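Local coordinates for protein thermostable monoacylglycerol lipase (Bacillus, PDB 4LHE) that probably hydrolyses monoacylglycerols to glycerol and free fatty acids, as a thermostable serine lipase of the alpha/beta hydrolase fold, at residues Y5-S9 and G10-F14. Numbering follows the deposited sequence.
Sequences YPVLS and GAEPF
V7 and L8 meet the methyl of A11 where the chain folds back on itself, a compact example of how a tight turn brings side chains three and four residues apart together. V7 reaches across with one branch: CG1, anti to the backbone N (chi1 178°), lies 4.0 Å from A11 CB and also packs against the A11 carbonyl. L8 uses only the root of its side chain, CB at 4.0 Å from A11 CB, while its isopropyl end leads away. The turn is closed by the bond from A11 N to L8 O (3.1 Å). G10 holds phi at 104°, a conformation that glycine, having no side chain, adopts readily. E12 bends back at chi2 (84°), and its carboxylate straddles the G10 amide in two weak hydrogen bonds, OE1 at 3.0 Å and OE2 at 3.3 Å from G10 N; OE2 also lies 3.6 Å from S9 CA. R37, at the start of helix 37-45, donates through NH2 to the carbonyls of G10 and E12. L8 to A11 is thus a type II beta turn with glycine at its third position, on the surface loop leading into edge strand 14-16 of the alpha/beta hydrolase sheet.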
# COMPACT_ATOMS: atom_id res chain seq x y z
N TYR A 5 -10.84 -17.42 9.65
CA TYR A 5 -9.54 -17.87 10.15
C TYR A 5 -8.88 -16.82 11.05
O TYR A 5 -9.16 -15.64 10.92
CB TYR A 5 -8.63 -18.21 8.96
CG TYR A 5 -9.10 -19.40 8.17
CD1 TYR A 5 -9.97 -19.25 7.10
CD2 TYR A 5 -8.66 -20.68 8.49
CE1 TYR A 5 -10.41 -20.35 6.37
CE2 TYR A 5 -9.09 -21.78 7.78
CZ TYR A 5 -9.96 -21.61 6.72
OH TYR A 5 -10.38 -22.71 6.01
N PRO A 6 -7.98 -17.26 11.95
CA PRO A 6 -7.34 -16.34 12.89
C PRO A 6 -6.12 -15.59 12.30
O PRO A 6 -5.56 -16.02 11.29
CB PRO A 6 -6.89 -17.27 14.01
CG PRO A 6 -6.55 -18.54 13.30
CD PRO A 6 -7.51 -18.65 12.14
N VAL A 7 -5.71 -14.50 12.93
CA VAL A 7 -4.61 -13.67 12.42
C VAL A 7 -3.25 -14.34 12.60
O VAL A 7 -2.92 -14.79 13.69
CB VAL A 7 -4.59 -12.28 13.10
CG1 VAL A 7 -3.43 -11.44 12.59
CG2 VAL A 7 -5.90 -11.54 12.85
N LEU A 8 -2.46 -14.38 11.53
CA LEU A 8 -1.11 -14.96 11.57
C LEU A 8 -0.25 -14.18 12.53
O LEU A 8 -0.43 -12.96 12.68
CB LEU A 8 -0.46 -14.91 10.18
CG LEU A 8 -0.46 -16.17 9.30
CD1 LEU A 8 -1.51 -17.15 9.76
CD2 LEU A 8 -0.66 -15.83 7.83
N SER A 9 0.69 -14.86 13.17
CA SER A 9 1.64 -14.21 14.05
C SER A 9 2.53 -13.28 13.20
O SER A 9 3.14 -13.72 12.22
CB SER A 9 2.49 -15.26 14.77
OG SER A 9 3.29 -14.66 15.78
N GLY A 10 2.58 -12.00 13.56
CA GLY A 10 3.38 -11.04 12.82
C GLY A 10 2.53 -10.14 11.94
O GLY A 10 3.00 -9.12 11.41
N ALA A 11 1.27 -10.53 11.79
CA ALA A 11 0.35 -9.87 10.87
C ALA A 11 -0.66 -8.97 11.62
O ALA A 11 -1.64 -8.51 11.02
CB ALA A 11 -0.38 -10.90 10.04
N GLU A 12 -0.41 -8.73 12.90
CA GLU A 12 -1.31 -7.90 13.70
C GLU A 12 -1.19 -6.44 13.29
O GLU A 12 -0.10 -5.95 12.96
CB GLU A 12 -0.99 -8.04 15.20
CG GLU A 12 -1.02 -9.47 15.74
CD GLU A 12 0.29 -10.22 15.51
OE1 GLU A 12 1.20 -9.65 14.87
OE2 GLU A 12 0.40 -11.38 15.96
N PRO A 13 -2.32 -5.71 13.31
CA PRO A 13 -2.25 -4.26 13.09
C PRO A 13 -1.47 -3.54 14.20
O PRO A 13 -1.18 -4.14 15.23
CB PRO A 13 -3.73 -3.84 13.09
CG PRO A 13 -4.42 -4.90 13.92
CD PRO A 13 -3.70 -6.18 13.58
N PHE A 14 -1.14 -2.27 13.97
CA PHE A 14 -0.32 -1.50 14.90
C PHE A 14 -0.89 -0.10 15.01
O PHE A 14 -1.03 0.61 14.01
CB PHE A 14 1.15 -1.49 14.43
CG PHE A 14 2.03 -0.53 15.19
CD1 PHE A 14 2.35 -0.75 16.52
CD2 PHE A 14 2.55 0.60 14.56
CE1 PHE A 14 3.17 0.14 17.21
CE2 PHE A 14 3.36 1.49 15.26
CZ PHE A 14 3.67 1.26 16.57